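Local coordinates for SnoaL-like domain-containing protein (Burkholderia thailandensis E264, PDB 3H3H), which is of unknown function but, as a SnoaL-like member of the NTF2 clan, probably binds a small molecule in the pocket between its helices and curved sheet, at residues B[13-16]-B[17-21]; B[31-34]-B[35-39]; B[77-80]-B[81-84]. All coordinates share one frame; numbering follows the deposited sequence.

Contact 1: B[13-16]-B[17-21]; sequences FSRE and WIDAW
The carbonyl oxygen of F13 accepts the backbone N-H of W17 at 2.8 Å (F13 O to W17 N), with 158° at the hydrogen, and it opens a run of four i to i+4 bonds in helix 7-22. S14 O, R15 O and E16 O take the N-H groups of I18, D19 and A20 in turn. One turn of backbone thus sets F13 beside W17, their side chains pointing the same way. The phenyl ring and the pyrrole ring of the indole are slid apart, 5.4 Å between centroids, and barely overlap. Instead F13 CZ reaches W17 CD1 at 4.0 Å, while W17 CB stands over the rim of the phenyl face. W21 also meets the indole: its CD1 lies 3.4 Å above the plane of the W17 rings, near their centre. W17 NE1 bonds to the hydroxyl of Y33, and F105 and Y93 meet the indole edge-to-face. On the outer side the R15 chain bends at its second torsion (chi2 97°), about the CB-CG bond, and brings NE to 3.7 Å from D19 OD2, a long salt bridge with the guanidinium and carboxylate planes 81° apart. A water also links the two groups, but R15 has a second conformer, so this detail is doubtful. The helix is amphipathic: the exposed R15 and D19 face outward, while W17, about 4 Å from an unidentified ligand, probably helps line a pocket that is mostly apolar on this side, its NE1 fixed by the Y33 hydroxyl.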
# COMPACT_ATOMS: atom_id res chain seq x y z
N PHE B 13 14.44 -3.46 -5.84
CA PHE B 13 14.17 -2.25 -5.09
C PHE B 13 14.02 -2.61 -3.61
O PHE B 13 14.54 -1.95 -2.71
CB PHE B 13 12.91 -1.53 -5.58
CG PHE B 13 12.47 -0.41 -4.68
CD1 PHE B 13 13.12 0.80 -4.70
CD2 PHE B 13 11.41 -0.58 -3.82
CE1 PHE B 13 12.76 1.80 -3.82
CE2 PHE B 13 11.03 0.47 -2.93
CZ PHE B 13 11.70 1.61 -2.94
N SER B 14 13.19 -3.59 -3.32
CA SER B 14 12.94 -3.98 -1.94
C SER B 14 14.24 -4.40 -1.21
O SER B 14 14.49 -4.00 -0.09
CB SER B 14 11.92 -5.11 -1.90
OG SER B 14 10.70 -4.69 -2.47
N ARG B 15 15.06 -5.21 -1.85
CA ARG B 15 16.30 -5.66 -1.24
C ARG B 15 17.26 -4.50 -1.00
O ARG B 15 17.92 -4.44 0.03
CB ARG B 15 16.95 -6.77 -2.09
CG ARG B 15 18.29 -7.28 -1.56
CD ARG B 15 18.22 -8.57 -0.72
NE ARG B 15 19.56 -9.11 -0.59
CZ ARG B 15 20.06 -10.07 -1.37
NH1 ARG B 15 21.30 -10.49 -1.19
NH2 ARG B 15 19.30 -10.62 -2.31
N GLU B 16 17.34 -3.55 -1.93
CA GLU B 16 18.23 -2.41 -1.75
C GLU B 16 17.68 -1.51 -0.67
O GLU B 16 18.44 -1.04 0.15
CB GLU B 16 18.45 -1.63 -3.04
CG GLU B 16 19.11 -2.45 -4.08
CD GLU B 16 19.31 -1.71 -5.41
OE1 GLU B 16 18.76 -0.62 -5.63
OE2 GLU B 16 19.97 -2.27 -6.28
N TRP B 17 16.36 -1.27 -0.66
CA TRP B 17 15.77 -0.34 0.29
C TRP B 17 15.89 -0.89 1.70
O TRP B 17 16.30 -0.18 2.62
CB TRP B 17 14.26 -0.12 -0.03
CG TRP B 17 13.63 0.91 0.76
CD1 TRP B 17 13.55 2.26 0.49
CD2 TRP B 17 12.82 0.69 1.90
NE1 TRP B 17 12.83 2.89 1.48
CE2 TRP B 17 12.30 1.94 2.31
CE3 TRP B 17 12.49 -0.45 2.64
CZ2 TRP B 17 11.51 2.08 3.45
CZ3 TRP B 17 11.65 -0.30 3.74
CH2 TRP B 17 11.19 0.95 4.15
N ILE B 18 15.56 -2.17 1.90
CA ILE B 18 15.72 -2.81 3.21
C ILE B 18 17.20 -2.78 3.65
O ILE B 18 17.52 -2.42 4.77
CB ILE B 18 15.22 -4.24 3.17
CG1 ILE B 18 13.71 -4.29 3.02
CG2 ILE B 18 15.66 -5.05 4.44
CD1 ILE B 18 12.93 -3.90 4.25
N ASP B 19 18.07 -3.13 2.73
CA ASP B 19 19.50 -3.17 3.07
C ASP B 19 20.00 -1.79 3.39
O ASP B 19 20.86 -1.67 4.25
CB ASP B 19 20.30 -3.77 1.94
CG ASP B 19 20.14 -5.29 1.84
OD1 ASP B 19 19.49 -5.90 2.70
OD2 ASP B 19 20.64 -5.86 0.87
N ALA B 20 19.50 -0.75 2.72
CA ALA B 20 20.00 0.61 2.95
C ALA B 20 19.60 1.08 4.36
O ALA B 20 20.41 1.66 5.10
CB ALA B 20 19.47 1.58 1.90
N TRP B 21 18.36 0.83 4.74
CA TRP B 21 17.90 1.11 6.08
C TRP B 21 18.71 0.34 7.11
O TRP B 21 19.19 0.91 8.10
CB TRP B 21 16.40 0.80 6.21
CG TRP B 21 15.60 1.99 5.69
CD1 TRP B 21 15.03 2.12 4.47
CD2 TRP B 21 15.34 3.19 6.41
NE1 TRP B 21 14.41 3.33 4.38
CE2 TRP B 21 14.58 4.00 5.56
CE3 TRP B 21 15.66 3.67 7.69
CZ2 TRP B 21 14.18 5.27 5.91
CZ3 TRP B 21 15.22 4.94 8.04
CH2 TRP B 21 14.47 5.70 7.15
O HOH W 1 20.63 -8.68 1.68

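Contact 2: B[31-34]-B[35-39]; sequences SHYA and DGFEM
Y33 and F37 bring their rings together across a tight corner, with Y33 CD2 only 3.4 Å from F37 CD2. The rings are neither stacked nor edge-to-face: their planes stand 41° apart and their centroids 4.4 Å apart. What lies over the F37 face is the near side of the tyrosine, CD2 toward the rim and CB in a CH-pi contact 4.0 Å from the ring centroid. The phenyl group reaches this place by a first torsion of 78°, which puts CG between the backbone N and the carbonyl carbon and turns the ring back toward the preceding strand. A34 O meets the same ring at its edge, 3.4 Å from F37 CD1. Behind the pair is a type II beta turn from A34 to F37, closed by F37 N on A34 O at 3.2 Å; the donor stands above the carbonyl plane and the bond is bent, 140° at the hydrogen. G36 takes the third turn position with the positive phi usual there in a type II turn, a value glycine adopts easily. Farther out, the Y33 carbonyl oxygen accepts K58 NZ, and W65 meets the tyrosine edge-to-face. The corner thus lets the chain pass from strand 33-34 to strand 37-40, packing Y33 against V113 and F105 of the sheet while F37 lies on K58 and V61 of helix 58-71.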
# COMPACT_ATOMS: atom_id res chain seq x y z
N SER B 31 18.92 7.73 -2.17
CA SER B 31 19.25 7.52 -3.57
C SER B 31 18.05 6.93 -4.31
O SER B 31 17.96 7.09 -5.50
CB SER B 31 20.46 6.61 -3.76
OG SER B 31 20.15 5.25 -3.49
N HIS B 32 17.12 6.32 -3.59
CA HIS B 32 16.02 5.67 -4.20
C HIS B 32 14.86 6.63 -4.47
O HIS B 32 13.89 6.21 -5.05
CB HIS B 32 15.51 4.56 -3.31
CG HIS B 32 16.50 3.45 -3.20
ND1 HIS B 32 16.77 2.60 -4.26
CD2 HIS B 32 17.41 3.17 -2.23
CE1 HIS B 32 17.74 1.78 -3.90
NE2 HIS B 32 18.16 2.11 -2.69
N TYR B 33 14.98 7.85 -3.97
CA TYR B 33 13.85 8.81 -3.98
C TYR B 33 14.12 9.95 -4.94
O TYR B 33 15.25 10.40 -5.09
CB TYR B 33 13.63 9.35 -2.57
CG TYR B 33 13.13 8.32 -1.56
CD1 TYR B 33 14.02 7.42 -0.95
CD2 TYR B 33 11.79 8.19 -1.25
CE1 TYR B 33 13.59 6.50 -0.08
CE2 TYR B 33 11.34 7.27 -0.36
CZ TYR B 33 12.24 6.40 0.24
OH TYR B 33 11.88 5.50 1.21
N ALA B 34 13.05 10.41 -5.57
CA ALA B 34 13.06 11.56 -6.43
C ALA B 34 13.12 12.87 -5.62
O ALA B 34 12.72 12.90 -4.47
CB ALA B 34 11.81 11.56 -7.31
N ASP B 35 13.67 13.91 -6.22
CA ASP B 35 13.60 15.21 -5.60
C ASP B 35 12.13 15.55 -5.36
O ASP B 35 11.26 15.31 -6.20
CB ASP B 35 14.23 16.28 -6.50
CG ASP B 35 15.74 16.10 -6.64
OD1 ASP B 35 16.39 15.63 -5.72
OD2 ASP B 35 16.28 16.49 -7.69
N GLY B 36 11.87 16.14 -4.19
CA GLY B 36 10.57 16.56 -3.85
C GLY B 36 9.57 15.46 -3.58
O GLY B 36 8.38 15.70 -3.60
N PHE B 37 10.05 14.27 -3.30
CA PHE B 37 9.11 13.18 -3.00
C PHE B 37 8.23 13.46 -1.80
O PHE B 37 8.63 14.14 -0.82
CB PHE B 37 9.85 11.85 -2.80
CG PHE B 37 10.51 11.68 -1.47
CD1 PHE B 37 11.80 12.19 -1.24
CD2 PHE B 37 9.92 10.93 -0.48
CE1 PHE B 37 12.41 12.00 -0.02
CE2 PHE B 37 10.53 10.77 0.74
CZ PHE B 37 11.79 11.28 0.96
N GLU B 38 7.02 12.92 -1.87
CA GLU B 38 6.05 13.09 -0.81
C GLU B 38 6.11 11.89 0.08
O GLU B 38 6.12 10.76 -0.41
CB GLU B 38 4.66 13.17 -1.40
CG GLU B 38 4.39 14.37 -2.25
CD GLU B 38 2.98 14.30 -2.81
OE1 GLU B 38 2.04 14.52 -2.03
OE2 GLU B 38 2.81 13.98 -4.01
N MSE B 39 6.08 12.14 1.38
CA MSE B 39 6.10 11.09 2.42
C MSE B 39 4.90 11.25 3.32
O MSE B 39 4.60 12.37 3.77
CB MSE B 39 7.40 11.12 3.26
CG MSE B 39 7.53 9.98 4.32
SE MSE B 39 7.66 8.28 3.41
CE MSE B 39 6.80 7.17 4.75

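Contact 3: B[77-80]-B[81-84]; sequences FEWI and ATLA
A classic beta bulge interrupts strand 78-84, an outer strand of the sheet within this chain, where I80 and A81 together face H92 of the hairpin partner 88-94. I80 takes the near-helical backbone angles expected of the first bulge residue, and the short strand segments 78-80 and 81-84 differ in direction by 50°. The extra residue shifts the alternation of faces, so that W79 and T82, three positions apart, both turn to helix 7-22. There the indole meets the threonine hydroxyl. With CG anti to the backbone N (chi1 -177°), the W79 side chain runs forward along the strand and gives its N-H to T82, NE1 to OG1 at 2.9 Å. The bond is bent, 133° at the hydrogen, and OG1 sits somewhat out of the indole plane. T82 OG1 is also bonded to S14 OG of the helix, so two groups hold it. A MES molecule, probably from the crystallisation liquor, lies about 3 Å from the W79 side chain and accepts the T82 backbone N-H. Past the bulge, L83 packs on A101 of the second subunit. On the other face of the bulge, I80 CG2 and A81 CB lie side by side, 4.3 Å apart.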
# COMPACT_ATOMS: atom_id res chain seq x y z
N PHE B 77 15.04 -3.54 9.89
CA PHE B 77 13.77 -3.92 9.29
C PHE B 77 13.89 -5.33 8.77
O PHE B 77 14.90 -5.67 8.20
CB PHE B 77 13.49 -3.06 8.08
CG PHE B 77 13.24 -1.60 8.39
CD1 PHE B 77 12.95 -1.15 9.69
CD2 PHE B 77 13.22 -0.70 7.39
CE1 PHE B 77 12.69 0.20 9.90
CE2 PHE B 77 12.98 0.66 7.58
CZ PHE B 77 12.69 1.10 8.83
N GLU B 78 12.86 -6.15 8.98
CA GLU B 78 12.82 -7.50 8.38
C GLU B 78 11.88 -7.52 7.22
O GLU B 78 10.68 -7.36 7.41
CB GLU B 78 12.41 -8.60 9.42
CG GLU B 78 12.22 -9.96 8.77
CD GLU B 78 12.00 -11.07 9.77
OE1 GLU B 78 11.98 -10.80 10.98
OE2 GLU B 78 11.86 -12.20 9.31
N TRP B 79 12.40 -7.84 6.05
CA TRP B 79 11.58 -7.93 4.84
C TRP B 79 10.71 -9.16 4.81
O TRP B 79 11.21 -10.28 4.89
CB TRP B 79 12.48 -7.91 3.65
CG TRP B 79 11.83 -7.93 2.32
CD1 TRP B 79 10.60 -7.50 1.99
CD2 TRP B 79 12.45 -8.37 1.10
NE1 TRP B 79 10.37 -7.67 0.67
CE2 TRP B 79 11.49 -8.21 0.08
CE3 TRP B 79 13.71 -8.87 0.76
CZ2 TRP B 79 11.76 -8.50 -1.25
CZ3 TRP B 79 13.97 -9.21 -0.58
CH2 TRP B 79 13.00 -9.04 -1.56
N ILE B 80 9.40 -8.96 4.76
CA ILE B 80 8.43 -10.06 4.69
C ILE B 80 7.97 -10.34 3.27
O ILE B 80 8.15 -11.45 2.77
CB ILE B 80 7.21 -9.83 5.59
CG1 ILE B 80 7.68 -9.69 7.05
CG2 ILE B 80 6.19 -10.94 5.41
CD1 ILE B 80 6.59 -9.18 8.01
N ALA B 81 7.44 -9.33 2.56
CA ALA B 81 7.00 -9.59 1.20
C ALA B 81 7.00 -8.32 0.40
O ALA B 81 6.90 -7.24 0.95
CB ALA B 81 5.55 -10.14 1.25
N THR B 82 7.04 -8.45 -0.92
CA THR B 82 6.88 -7.30 -1.78
C THR B 82 5.80 -7.61 -2.79
O THR B 82 5.77 -8.72 -3.36
CB THR B 82 8.17 -6.98 -2.53
OG1 THR B 82 9.07 -6.36 -1.63
CG2 THR B 82 7.89 -5.97 -3.60
N LEU B 83 4.94 -6.63 -3.03
CA LEU B 83 3.83 -6.83 -3.97
C LEU B 83 3.87 -5.68 -4.95
O LEU B 83 4.20 -4.56 -4.58
CB LEU B 83 2.53 -6.87 -3.25
CG LEU B 83 2.52 -7.95 -2.16
CD1 LEU B 83 2.88 -7.33 -0.78
CD2 LEU B 83 1.15 -8.60 -2.12
N ALA B 84 3.60 -5.97 -6.20
CA ALA B 84 3.71 -4.96 -7.26
C ALA B 84 2.35 -4.52 -7.74
O ALA B 84 1.48 -5.32 -7.98
CB ALA B 84 4.53 -5.54 -8.45

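How the contacts relate
Contact 1 is the buried centre of the set, and the other two meet it from different sides, their own centres about 20 Å apart without touching. Contact 2 joins it through W17 and Y33 and through H32, on which F13 and E16 pack; contact 3 does so through S14 and T82 and through W21 against F77. Helix, corner and bulged strand illustrate one principle: backbone geometry decides which neighbours in sequence can meet. A helical turn aligns residues four apart, a beta turn folds two rings together, and a bulge brings residues three apart to one face. Contacts 2 and 3 are only partly buried; side chains meet mainly as aromatics in 1 and 2, whereas 3 relies on an indole-hydroxyl bond.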